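Local atomic coordinates of peptidase, M20/M25/M40 family (Staphylococcus aureus, PDB entry 4EWT), a protein that probably hydrolyses amide bonds of N-acylated amino acids or similar substrates, as a manganese-binding amidohydrolase of the M20 peptidase family. Residues N2-E7 with A120-S125; S224-P229 with E271-R276; G280-D283 with T288-L291. One frame throughout, in Å; residues are numbered along the deposited sequence. Where two conformers were deposited one is given.

Overall arrangement
The three contacts sit in two different parts of an M20-family subunit. Contact 1 lies at the far margin of the domain with the eight-stranded mixed sheet, which holds the manganese sites of Cys103, His105, Glu139, His164 and His362. Contacts 2 and 3 belong to the smaller domain of antiparallel strands and two long helices, on the other side of the chain's centre: contact 1 is about 51 Å from contact 2 and 62 Å from contact 3, centre to centre. Contacts 2 and 3 share helix 264-285, their centres about 17 Å apart, and meet where Lys275 CG packs 3.6 Å from Leu291 CD2. Both touch the second subunit, and a bound thio-polyether lies over Arg226 and Arg276 of contact 2.

Contact 1 of 3, residues N2-E7 with A120-S125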
ATOM      1  N   ASN A   2     -18.761  24.223 -55.224  1.00 61.34           N
ATOM      2  CA  ASN A   2     -18.762  22.974 -54.479  1.00 60.16           C
ATOM      3  C   ASN A   2     -19.043  21.763 -55.289  1.00 60.17           C
ATOM      4  O   ASN A   2     -18.432  20.731 -55.148  1.00 58.34           O
ATOM      5  CB  ASN A   2     -19.832  23.041 -53.446  1.00 62.78           C
ATOM      6  CG  ASN A   2     -19.820  24.318 -52.722  1.00 64.42           C
ATOM      7  OD1 ASN A   2     -20.642  25.183 -52.960  1.00 68.63           O
ATOM      8  ND2 ASN A   2     -18.866  24.470 -51.835  1.00 63.30           N
ATOM      9  N   GLN A   3     -20.033  21.914 -56.127  1.00 62.43           N
ATOM     10  CA  GLN A   3     -20.449  20.927 -57.067  1.00 63.05           C
ATOM     11  C   GLN A   3     -19.299  20.437 -57.913  1.00 60.06           C
ATOM     12  O   GLN A   3     -19.087  19.269 -58.036  1.00 59.47           O
ATOM     13  CB  GLN A   3     -21.439  21.634 -57.944  1.00 66.37           C
ATOM     14  CG  GLN A   3     -22.052  22.863 -57.253  1.00 68.45           C
ATOM     15  CD  GLN A   3     -21.262  24.164 -57.412  1.00 66.88           C
ATOM     16  OE1 GLN A   3     -21.559  25.151 -56.744  1.00 67.79           O
ATOM     17  NE2 GLN A   3     -20.264  24.170 -58.299  1.00 64.84           N
ATOM     18  N   GLN A   4     -18.566  21.369 -58.487  1.00 58.33           N
ATOM     19  CA  GLN A   4     -17.374  21.112 -59.305  1.00 55.68           C
ATOM     20  C   GLN A   4     -16.283  20.410 -58.498  1.00 51.86           C
ATOM     21  O   GLN A   4     -15.638  19.480 -58.987  1.00 50.56           O
ATOM     22  CB  GLN A   4     -16.828  22.413 -59.906  1.00 55.64           C
ATOM     23  CG  GLN A   4     -15.686  22.190 -60.911  1.00 56.66           C
ATOM     24  CD  GLN A   4     -14.914  23.455 -61.267  1.00 58.86           C
ATOM     25  OE1 GLN A   4     -15.363  24.577 -61.012  1.00 62.24           O
ATOM     26  NE2 GLN A   4     -13.743  23.272 -61.872  1.00 57.51           N
ATOM     27  N   LEU A   5     -16.091  20.868 -57.263  1.00 50.01           N
ATOM     28  CA  LEU A   5     -15.138  20.269 -56.339  1.00 46.67           C
ATOM     29  C   LEU A   5     -15.416  18.776 -56.167  1.00 46.53           C
ATOM     30  O   LEU A   5     -14.531  17.943 -56.382  1.00 44.78           O
ATOM     31  CB  LEU A   5     -15.211  20.972 -54.981  1.00 46.44           C
ATOM     32  CG  LEU A   5     -14.011  21.069 -54.024  1.00 43.67           C
ATOM     33  CD1 LEU A   5     -14.470  20.780 -52.611  1.00 43.65           C
ATOM     34  CD2 LEU A   5     -12.801  20.213 -54.393  1.00 40.71           C
ATOM     35  N   ILE A   6     -16.651  18.444 -55.802  1.00 48.38           N
ATOM     36  CA  ILE A   6     -17.021  17.062 -55.487  1.00 49.24           C
ATOM     37  C   ILE A   6     -16.777  16.116 -56.663  1.00 49.81           C
ATOM     38  O   ILE A   6     -16.149  15.063 -56.495  1.00 48.91           O
ATOM     39  CB  ILE A   6     -18.493  16.944 -54.976  1.00 52.15           C
ATOM     40  CG1 ILE A   6     -18.754  17.894 -53.793  1.00 51.80           C
ATOM     41  CG2 ILE A   6     -18.848  15.494 -54.627  1.00 53.01           C
ATOM     42  CD1 ILE A   6     -17.829  17.719 -52.571  1.00 48.99           C
ATOM     43  N   GLU A   7     -17.222  16.491 -57.861  1.00 51.31           N
ATOM     44  CA  GLU A   7     -17.034  15.603 -58.995  1.00 52.25           C
ATOM     45  C   GLU A   7     -15.600  15.496 -59.460  1.00 49.60           C
ATOM     46  O   GLU A   7     -15.183  14.466 -59.913  1.00 49.75           O
ATOM     47  CB  GLU A   7     -17.996  15.875 -60.157  1.00 55.08           C
ATOM     48  CG  GLU A   7     -18.883  17.037 -59.992  1.00 58.44           C
ATOM     49  CD  GLU A   7     -20.319  16.760 -60.408  1.00 64.75           C
ATOM     50  OE1 GLU A   7     -21.168  16.657 -59.507  1.00 67.28           O
ATOM     51  OE2 GLU A   7     -20.611  16.652 -61.624  1.00 66.29           O
ATOM     52  N   ALA A 120      -5.789  23.718 -56.430  1.00 31.29           N
ATOM     53  CA  ALA A 120      -4.900  24.505 -57.290  1.00 32.52           C
ATOM     54  C   ALA A 120      -5.492  24.823 -58.669  1.00 34.36           C
ATOM     55  O   ALA A 120      -5.104  25.815 -59.299  1.00 35.07           O
ATOM     56  CB  ALA A 120      -3.552  23.811 -57.447  1.00 32.47           C
ATOM     57  N   GLU A 121      -6.415  23.985 -59.135  1.00 34.86           N
ATOM     58  CA  GLU A 121      -7.064  24.224 -60.420  1.00 37.22           C
ATOM     59  C   GLU A 121      -8.370  25.006 -60.259  1.00 38.32           C
ATOM     60  O   GLU A 121      -9.083  25.250 -61.232  1.00 39.25           O
ATOM     61  CB  GLU A 121      -7.223  22.914 -61.220  1.00 37.79           C
ATOM     62  CG  GLU A 121      -8.164  21.887 -60.645  1.00 39.89           C
ATOM     63  CD  GLU A 121      -7.787  20.457 -61.013  1.00 43.16           C
ATOM     64  OE1 GLU A 121      -8.643  19.558 -60.852  1.00 45.63           O
ATOM     65  OE2 GLU A 121      -6.635  20.215 -61.443  1.00 44.33           O
ATOM     66  N   MET A 122      -8.644  25.427 -59.025  1.00 38.03           N
ATOM     67  CA  MET A 122      -9.864  26.158 -58.696  1.00 39.82           C
ATOM     68  C   MET A 122      -9.597  27.512 -58.041  1.00 40.51           C
ATOM     69  O   MET A 122     -10.410  27.989 -57.244  1.00 41.18           O
ATOM     70  CB  MET A 122     -10.768  25.320 -57.789  1.00 39.76           C
ATOM     71  CG  MET A 122     -11.262  24.018 -58.412  1.00 41.16           C
ATOM     72  SD  MET A 122     -12.441  23.164 -57.349  1.00 44.04           S
ATOM     73  CE  MET A 122     -13.901  24.175 -57.587  1.00 44.70           C
ATOM     74  N   LYS A 123      -8.477  28.142 -58.389  1.00 40.43           N
ATOM     75  CA  LYS A 123      -8.143  29.453 -57.835  1.00 42.24           C
ATOM     76  C   LYS A 123      -9.210  30.500 -58.154  1.00 44.87           C
ATOM     77  O   LYS A 123      -9.315  31.511 -57.451  1.00 46.63           O
ATOM     78  CB  LYS A 123      -6.764  29.919 -58.306  1.00 42.62           C
ATOM     79  CG  LYS A 123      -5.616  29.072 -57.782  1.00 40.85           C
ATOM     80  CD  LYS A 123      -4.284  29.608 -58.266  1.00 44.19           C
ATOM     81  CE  LYS A 123      -3.122  28.810 -57.697  1.00 44.23           C
ATOM     82  NZ  LYS A 123      -1.823  29.438 -58.074  1.00 47.03           N
ATOM     83  N   ASP A 124     -10.049  30.211 -59.131  1.00 45.42           N
ATOM     84  CA  ASP A 124     -11.115  31.106 -59.600  0.50 47.97           C
ATOM     85  C   ASP A 124     -12.332  30.922 -58.674  1.00 48.80           C
ATOM     86  O   ASP A 124     -13.325  31.561 -58.870  1.00 51.19           O
ATOM     87  CB  ASP A 124     -11.580  30.777 -61.026  0.50 48.31           C
ATOM     88  CG  ASP A 124     -10.564  31.174 -62.090  0.50 48.25           C
ATOM     89  OD1 ASP A 124      -9.572  31.850 -61.755  0.50 48.13           O
ATOM     90  OD2 ASP A 124     -10.767  30.808 -63.268  0.50 47.50           O
ATOM     91  N   SER A 125     -12.239  30.034 -57.711  1.00 47.04           N
ATOM     92  CA  SER A 125     -13.356  29.754 -56.797  1.00 48.08           C
ATOM     93  C   SER A 125     -13.143  30.149 -55.331  1.00 48.05           C
ATOM     94  O   SER A 125     -14.005  29.880 -54.486  1.00 48.92           O
ATOM     95  CB  SER A 125     -13.760  28.277 -56.882  1.00 46.71           C
ATOM     96  OG  SER A 125     -14.200  27.954 -58.188  1.00 48.26           O
TER
HETATM   97  O   HOH W   1     -13.386  26.389 -60.695  1.00 32.62           O
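Gln4 OE1 is approached by two groups at once: a water that donates a hydrogen bond of 2.7 Å, and the methyl CE of Met122, 3.7 Å away. The same water lies 3.1 Å from Ser125 OG, and so ties the first turn of the N-terminal helix 2-11 to the loop that follows helix 105-120 and leads into strand 129-135 of the mixed sheet. The loop is tightened by a backbone bond from Ser125 N to Met122 O, which keeps the serine and the methionine on neighbouring parts of one turn. Met122 carries the apolar part of the contact. Its chain runs straight out to SD and then bends (chi3 75°), which swings CE aside toward Gln4 and the helix backbone, 4.0 Å from Leu5 N. Gln4, extended beyond CG, reaches out from the opposite direction, and its amide carbon CD also lies against that methyl. Leu5 and Met122 cross at about a right angle. The N-terminal helix also touches the C-terminal helix 372-386, through the buried Leu5 on Leu385 and through Ile6 on Thr382, at the margin of the catalytic domain. Salt bridges from Glu121 to Lys12 and from Lys123 to Asp48 hold the loop further. Met122 SD rests on Leu5, 4.1 Å from CA and 4.2 Å from CD2.

Contact 2 of 3, residues S224-P229 with E271-R276. With PE7 (1-deoxy-1-thio-heptaethylene glycol), chain L.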
ATOM      1  N   SER A 224      -6.965   8.529  -8.349  1.00 12.53           N
ATOM      2  CA  SER A 224      -8.171   8.050  -7.657  1.00 12.84           C
ATOM      3  C   SER A 224      -8.736   9.045  -6.649  1.00 12.66           C
ATOM      4  O   SER A 224      -9.898   8.912  -6.234  1.00 13.56           O
ATOM      5  CB  SER A 224      -7.910   6.698  -6.965  1.00 12.29           C
ATOM      6  OG  SER A 224      -7.293   6.910  -5.710  1.00 11.63           O
ATOM      7  N   ARG A 225      -7.946  10.026  -6.262  1.00 11.80           N
ATOM      8  CA  ARG A 225      -8.286  10.989  -5.245  1.00 12.78           C
ATOM      9  C   ARG A 225      -8.082  12.447  -5.692  1.00 13.03           C
ATOM     10  O   ARG A 225      -8.916  13.260  -5.493  1.00 13.23           O
ATOM     11  CB  ARG A 225      -7.608  10.678  -3.913  1.00 12.13           C
ATOM     12  CG  ARG A 225      -7.943   9.398  -3.273  1.00 11.61           C
ATOM     13  CD  ARG A 225      -9.217   9.472  -2.548  1.00 12.24           C
ATOM     14  NE  ARG A 225     -10.352   9.271  -3.391  1.00 12.82           N
ATOM     15  CZ  ARG A 225     -11.611   9.353  -3.023  1.00 13.19           C
ATOM     16  NH1 ARG A 225     -11.948   9.667  -1.820  1.00 13.49           N
ATOM     17  NH2 ARG A 225     -12.533   9.143  -3.881  1.00 13.62           N
ATOM     18  N   ARG A 226      -6.968  12.716  -6.328  1.00 13.59           N
ATOM     19  CA  ARG A 226      -6.530  14.095  -6.597  1.00 14.89           C
ATOM     20  C   ARG A 226      -7.189  14.726  -7.828  1.00 15.72           C
ATOM     21  O   ARG A 226      -7.246  15.957  -7.952  1.00 17.19           O
ATOM     22  CB  ARG A 226      -5.008  14.132  -6.755  1.00 14.31           C
ATOM     23  CG  ARG A 226      -4.264  13.735  -5.490  1.00 16.49           C
ATOM     24  CD  ARG A 226      -4.669  14.623  -4.330  1.00 17.31           C
ATOM     25  NE  ARG A 226      -3.720  14.533  -3.224  1.00 19.58           N
ATOM     26  CZ  ARG A 226      -4.054  14.639  -1.944  1.00 17.83           C
ATOM     27  NH1 ARG A 226      -5.326  14.802  -1.613  1.00 15.33           N
ATOM     28  NH2 ARG A 226      -3.119  14.563  -1.002  1.00 16.89           N
ATOM     29  N   LEU A 227      -7.659  13.889  -8.745  1.00 15.05           N
ATOM     30  CA  LEU A 227      -8.368  14.372  -9.917  1.00 15.58           C
ATOM     31  C   LEU A 227      -9.861  14.274  -9.685  1.00 15.99           C
ATOM     32  O   LEU A 227     -10.337  13.372  -8.997  1.00 16.00           O
ATOM     33  CB  LEU A 227      -8.006  13.564 -11.174  1.00 14.66           C
ATOM     34  CG  LEU A 227      -6.558  13.581 -11.647  1.00 15.25           C
ATOM     35  CD1 LEU A 227      -6.429  12.743 -12.924  1.00 14.52           C
ATOM     36  CD2 LEU A 227      -6.073  15.023 -11.875  1.00 15.60           C
ATOM     37  N   SER A 228     -10.596  15.224 -10.245  1.00 16.65           N
ATOM     38  CA  SER A 228     -12.034  15.113 -10.291  1.00 17.44           C
ATOM     39  C   SER A 228     -12.442  13.877 -11.092  1.00 17.56           C
ATOM     40  O   SER A 228     -11.801  13.525 -12.081  1.00 17.02           O
ATOM     41  CB  SER A 228     -12.639  16.336 -10.955  1.00 17.88           C
ATOM     42  OG  SER A 228     -14.001  16.098 -11.227  1.00 20.00           O
ATOM     43  N   PRO A 229     -13.541  13.231 -10.683  1.00 18.52           N
ATOM     44  CA  PRO A 229     -14.087  12.128 -11.488  1.00 19.00           C
ATOM     45  C   PRO A 229     -14.419  12.536 -12.930  1.00 19.36           C
ATOM     46  O   PRO A 229     -14.437  11.685 -13.822  1.00 20.97           O
ATOM     47  CB  PRO A 229     -15.362  11.724 -10.735  1.00 19.09           C
ATOM     48  CG  PRO A 229     -15.519  12.715  -9.619  1.00 20.78           C
ATOM     49  CD  PRO A 229     -14.205  13.361  -9.376  1.00 18.51           C
ATOM     50  N   GLU A 271       1.225  16.631 -12.358  1.00 14.18           N
ATOM     51  CA  GLU A 271       2.621  16.918 -12.174  1.00 14.68           C
ATOM     52  C   GLU A 271       2.877  17.398 -10.739  1.00 14.54           C
ATOM     53  O   GLU A 271       3.866  17.010 -10.123  1.00 14.36           O
ATOM     54  CB  GLU A 271       3.080  17.981 -13.174  1.00 15.06           C
ATOM     55  CG  GLU A 271       4.520  18.374 -12.958  1.00 18.18           C
ATOM     56  CD  GLU A 271       5.036  19.361 -13.989  1.00 23.24           C
ATOM     57  OE1 GLU A 271       4.310  19.703 -14.955  1.00 24.41           O
ATOM     58  OE2 GLU A 271       6.195  19.775 -13.826  1.00 26.03           O
ATOM     59  N   LYS A 272       1.984  18.249 -10.236  1.00 14.10           N
ATOM     60  CA  LYS A 272       2.072  18.745  -8.869  1.00 14.48           C
ATOM     61  C   LYS A 272       1.967  17.610  -7.852  1.00 13.71           C
ATOM     62  O   LYS A 272       2.737  17.552  -6.895  1.00 13.49           O
ATOM     63  CB  LYS A 272       0.998  19.815  -8.618  1.00 14.74           C
ATOM     64  CG  LYS A 272       0.851  20.248  -7.144  1.00 15.93           C
ATOM     65  CD  LYS A 272      -0.230  21.326  -6.991  1.00 17.96           C
ATOM     66  CE  LYS A 272      -0.593  21.504  -5.516  1.00 21.11           C
ATOM     67  NZ  LYS A 272      -1.546  22.640  -5.289  1.00 23.81           N
ATOM     68  N   GLU A 273       1.007  16.711  -8.067  1.00 13.03           N
ATOM     69  CA  GLU A 273       0.772  15.608  -7.136  1.00 12.90           C
ATOM     70  C   GLU A 273       1.838  14.500  -7.159  1.00 12.64           C
ATOM     71  O   GLU A 273       2.126  13.898  -6.125  1.00 11.65           O
ATOM     72  CB  GLU A 273      -0.672  15.060  -7.293  1.00 12.13           C
ATOM     73  CG  GLU A 273      -1.751  16.116  -6.900  1.00 12.78           C
ATOM     74  CD  GLU A 273      -1.583  16.651  -5.466  1.00 14.60           C
ATOM     75  OE1 GLU A 273      -1.070  15.902  -4.615  1.00 15.81           O
ATOM     76  OE2 GLU A 273      -1.964  17.816  -5.174  1.00 17.52           O
ATOM     77  N   ILE A 274       2.432  14.251  -8.330  1.00 12.84           N
ATOM     78  CA  ILE A 274       3.517  13.276  -8.453  1.00 12.50           C
ATOM     79  C   ILE A 274       4.770  13.853  -7.807  1.00 13.32           C
ATOM     80  O   ILE A 274       5.506  13.137  -7.131  1.00 12.56           O
ATOM     81  CB  ILE A 274       3.805  12.914  -9.942  1.00 13.71           C
ATOM     82  CG1 ILE A 274       2.704  12.004 -10.470  1.00 11.87           C
ATOM     83  CG2 ILE A 274       5.231  12.264 -10.128  1.00 12.26           C
ATOM     84  CD1 ILE A 274       2.801  11.699 -11.965  1.00 15.57           C
ATOM     85  N   LYS A 275       5.008  15.148  -8.023  1.00 13.26           N
ATOM     86  CA  LYS A 275       6.096  15.839  -7.325  1.00 13.40           C
ATOM     87  C   LYS A 275       5.940  15.834  -5.809  1.00 13.14           C
ATOM     88  O   LYS A 275       6.934  15.712  -5.110  1.00 13.75           O
ATOM     89  CB  LYS A 275       6.305  17.265  -7.874  1.00 14.12           C
ATOM     90  CG  LYS A 275       7.000  17.243  -9.219  1.00 15.52           C
ATOM     91  CD  LYS A 275       7.017  18.601  -9.951  1.00 16.60           C
ATOM     92  CE  LYS A 275       7.892  18.497 -11.198  1.00 19.39           C
ATOM     93  NZ  LYS A 275       8.089  19.838 -11.885  1.00 21.37           N
ATOM     94  N   ARG A 276       4.702  15.910  -5.303  1.00 12.96           N
ATOM     95  CA  ARG A 276       4.447  15.874  -3.845  1.00 13.10           C
ATOM     96  C   ARG A 276       4.746  14.492  -3.271  1.00 12.22           C
ATOM     97  O   ARG A 276       5.380  14.349  -2.220  1.00 12.31           O
ATOM     98  CB  ARG A 276       2.983  16.235  -3.519  1.00 12.78           C
ATOM     99  CG  ARG A 276       2.723  16.480  -1.999  1.00 14.04           C
ATOM    100  CD  ARG A 276       1.237  16.243  -1.635  1.00 13.84           C
ATOM    101  NE  ARG A 276       0.337  17.109  -2.385  1.00 14.82           N
ATOM    102  CZ  ARG A 276      -0.035  18.331  -2.006  1.00 18.42           C
ATOM    103  NH1 ARG A 276       0.390  18.862  -0.846  1.00 16.64           N
ATOM    104  NH2 ARG A 276      -0.866  19.025  -2.782  1.00 19.69           N
TER
HETATM  105  S1  PE7 L 403     -13.800  24.671   1.433  1.00 58.87           S
HETATM  106  C2  PE7 L 403     -13.662  26.111   2.561  1.00 54.37           C
HETATM  107  C3  PE7 L 403     -12.741  25.841   3.747  1.00 52.56           C
HETATM  108  O4  PE7 L 403     -11.374  25.754   3.295  1.00 49.62           O
HETATM  109  C5  PE7 L 403     -10.481  26.012   4.383  1.00 46.87           C
HETATM  110  C6  PE7 L 403      -9.511  24.855   4.509  1.00 44.32           C
HETATM  111  O7  PE7 L 403      -8.631  24.988   3.390  1.00 42.55           O
HETATM  112  C8  PE7 L 403      -7.766  23.847   3.340  1.00 40.82           C
HETATM  113  C9  PE7 L 403      -6.851  23.880   2.127  1.00 38.71           C
HETATM  114  O10 PE7 L 403      -7.528  24.428   1.019  1.00 38.22           O
HETATM  115  C11 PE7 L 403      -7.055  23.819  -0.176  1.00 38.40           C
HETATM  116  C12 PE7 L 403      -8.166  23.218  -1.010  1.00 39.21           C
HETATM  117  O13 PE7 L 403      -7.681  21.936  -1.438  1.00 40.06           O
HETATM  118  C14 PE7 L 403      -8.624  21.214  -2.223  1.00 38.30           C
HETATM  119  C15 PE7 L 403      -8.214  19.760  -2.057  1.00 37.73           C
HETATM  120  O16 PE7 L 403      -6.820  19.700  -2.272  1.00 36.34           O
HETATM  121  C17 PE7 L 403      -6.350  18.361  -2.155  1.00 36.09           C
HETATM  122  C18 PE7 L 403      -4.852  18.456  -1.992  1.00 35.85           C
HETATM  123  O19 PE7 L 403      -4.649  18.659  -0.596  1.00 35.53           O
HETATM  124  C20 PE7 L 403      -3.261  18.479  -0.294  1.00 36.19           C
HETATM  125  C21 PE7 L 403      -2.779  19.478   0.770  1.00 36.81           C
HETATM  126  O22 PE7 L 403      -3.367  20.773   0.578  1.00 36.80           O
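Arg226 leans against Glu273 from its base outward, joining the last turn of helix 208-226 to the middle of helix 264-285. Its CB and CG lie on Glu273 CG, with CG to CG at 3.7 Å. The chain then bends at chi2 (-57°), bringing CD within 3.8 Å of Glu273 OE1. NE makes a weak, bent hydrogen bond to OE1 (3.3 Å, 130° at the hydrogen), part of a salt bridge in which the guanidinium and carboxylate planes stand 62° apart. At the tip, NH1 turns to Asn206 OD1 of the second subunit, its stronger partner, while NH2 makes a weak bond to Tyr285 O of that subunit. Glu273 is held more firmly within its own helix: Arg276 grips it side-on, NE to OE1 and NH2 to OE2, both at 2.9 Å and nearly straight. A polyether molecule lies over a face of each guanidinium, its C18 3.7 Å from Arg226 NH1 and its C20 3.5 Å from Arg276 NH2. One carboxylate thus serves two arginines whose charges come close together, which probably keeps it ionised and eases their mutual repulsion at the subunit interface.

Contact 3 of 3, residues G280-D283 with T288-L291; sequences GLED and TCTL
Glu282 and Cys289 make the one hydrogen bond between these segments, where helix 264-285 turns back through a short loop into strand 288-295. Cys289 N donates to Glu282 OE2 at 2.8 Å, almost straight at 173°, and meets the anti lone pair of that oxygen. The glutamate chain is extended beyond CG (chi2 -172°), which carries the carboxylate across from the helix to the strand backbone. Thr288 and Thr290 pair through their backbones with Gln193 and Lys191 of strand 179-193, while the N-H of Cys289 between them goes to the glutamate of the helix. The carboxylate has two further neighbours: the methyl CG2 of Thr288 lies beside OE2 at 3.9 Å, and OE2 also stands 3.4 Å from Cys289 O, two acceptors with no bond between them. Among the apolar contacts, Cys289 SG rests between two helix residues, 3.8 Å from Glu282 CG and 4.0 Å from Leu281 CD2. Leu190 of the neighbouring strand and Ser278 also pack on this cysteine. The short, straight N-H bond would favour the charged carboxylate, while the nearby carbonyl oxygen would oppose it; the bond itself links the end of the helix to the start of the strand.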
ATOM      1  N   GLY A 280       7.878  13.711  -0.765  1.00 13.38           N
ATOM      2  CA  GLY A 280       7.428  13.136   0.490  1.00 13.77           C
ATOM      3  C   GLY A 280       7.998  11.743   0.734  1.00 13.34           C
ATOM      4  O   GLY A 280       8.201  11.346   1.887  1.00 13.07           O
ATOM      5  N   LEU A 281       8.247  10.999  -0.344  1.00 12.24           N
ATOM      6  CA  LEU A 281       8.883   9.685  -0.214  1.00 11.89           C
ATOM      7  C   LEU A 281      10.256   9.778   0.466  1.00 12.12           C
ATOM      8  O   LEU A 281      10.629   8.896   1.238  1.00 12.06           O
ATOM      9  CB  LEU A 281       9.016   8.997  -1.572  1.00 12.22           C
ATOM     10  CG  LEU A 281       9.147   7.475  -1.488  1.00 11.42           C
ATOM     11  CD1 LEU A 281       7.737   6.867  -1.367  1.00 10.54           C
ATOM     12  CD2 LEU A 281       9.828   6.968  -2.747  1.00 11.14           C
ATOM     13  N   GLU A 282      10.983  10.860   0.201  1.00 12.77           N
ATOM     14  CA  GLU A 282      12.279  11.080   0.834  1.00 14.02           C
ATOM     15  C   GLU A 282      12.162  11.178   2.349  1.00 14.96           C
ATOM     16  O   GLU A 282      12.980  10.617   3.068  1.00 15.18           O
ATOM     17  CB  GLU A 282      12.987  12.334   0.305  1.00 14.32           C
ATOM     18  CG  GLU A 282      13.186  12.410  -1.184  1.00 15.86           C
ATOM     19  CD  GLU A 282      14.069  13.598  -1.543  1.00 21.67           C
ATOM     20  OE1 GLU A 282      13.826  14.691  -0.995  1.00 22.88           O
ATOM     21  OE2 GLU A 282      15.016  13.441  -2.333  1.00 22.49           O
ATOM     22  N   ASP A 283      11.149  11.883   2.839  1.00 15.79           N
ATOM     23  CA  ASP A 283      10.961  12.002   4.286  1.00 17.10           C
ATOM     24  C   ASP A 283      10.381  10.715   4.883  1.00 15.73           C
ATOM     25  O   ASP A 283      10.766  10.301   5.974  1.00 15.32           O
ATOM     26  CB  ASP A 283      10.058  13.193   4.612  1.00 18.23           C
ATOM     27  CG  ASP A 283      10.546  14.471   3.992  1.00 23.09           C
ATOM     28  OD1 ASP A 283      11.478  15.089   4.556  1.00 27.73           O
ATOM     29  OD2 ASP A 283       9.994  14.867   2.935  1.00 28.95           O
ATOM     30  N   THR A 288      16.726   9.128  -1.106  1.00 16.39           N
ATOM     31  CA  THR A 288      16.913  10.333  -1.931  1.00 18.25           C
ATOM     32  C   THR A 288      16.224  10.090  -3.272  1.00 18.50           C
ATOM     33  O   THR A 288      16.450   9.057  -3.913  1.00 18.55           O
ATOM     34  CB  THR A 288      18.405  10.630  -2.176  1.00 19.39           C
ATOM     35  OG1 THR A 288      19.084  10.587  -0.928  1.00 21.91           O
ATOM     36  CG2 THR A 288      18.617  12.022  -2.794  1.00 21.13           C
ATOM     37  N   CYS A 289      15.385  11.036  -3.696  1.00 18.45           N
ATOM     38  CA  CYS A 289      14.662  10.892  -4.953  1.00 17.69           C
ATOM     39  C   CYS A 289      15.179  11.886  -5.970  1.00 18.46           C
ATOM     40  O   CYS A 289      15.334  13.064  -5.650  1.00 19.42           O
ATOM     41  CB  CYS A 289      13.190  11.164  -4.734  1.00 16.67           C
ATOM     42  SG  CYS A 289      12.367   9.826  -3.914  1.00 16.10           S
ATOM     43  N   THR A 290      15.426  11.417  -7.191  1.00 18.45           N
ATOM     44  CA  THR A 290      15.773  12.308  -8.302  1.00 19.53           C
ATOM     45  C   THR A 290      14.700  12.186  -9.365  1.00 19.49           C
ATOM     46  O   THR A 290      14.631  11.190 -10.091  1.00 18.75           O
ATOM     47  CB  THR A 290      17.179  12.015  -8.881  1.00 20.29           C
ATOM     48  OG1 THR A 290      18.099  11.855  -7.796  1.00 21.15           O
ATOM     49  CG2 THR A 290      17.670  13.173  -9.794  1.00 22.04           C
ATOM     50  N   LEU A 291      13.844  13.205  -9.420  1.00 20.13           N
ATOM     51  CA  LEU A 291      12.752  13.271 -10.371  1.00 20.54           C
ATOM     52  C   LEU A 291      13.106  14.192 -11.540  1.00 21.76           C
ATOM     53  O   LEU A 291      13.521  15.345 -11.343  1.00 21.92           O
ATOM     54  CB  LEU A 291      11.485  13.757  -9.675  1.00 20.10           C
ATOM     55  CG  LEU A 291      10.150  13.710 -10.426  1.00 20.47           C
ATOM     56  CD1 LEU A 291       9.791  12.310 -10.827  1.00 16.12           C
ATOM     57  CD2 LEU A 291       9.049  14.326  -9.554  1.00 19.00           C
TER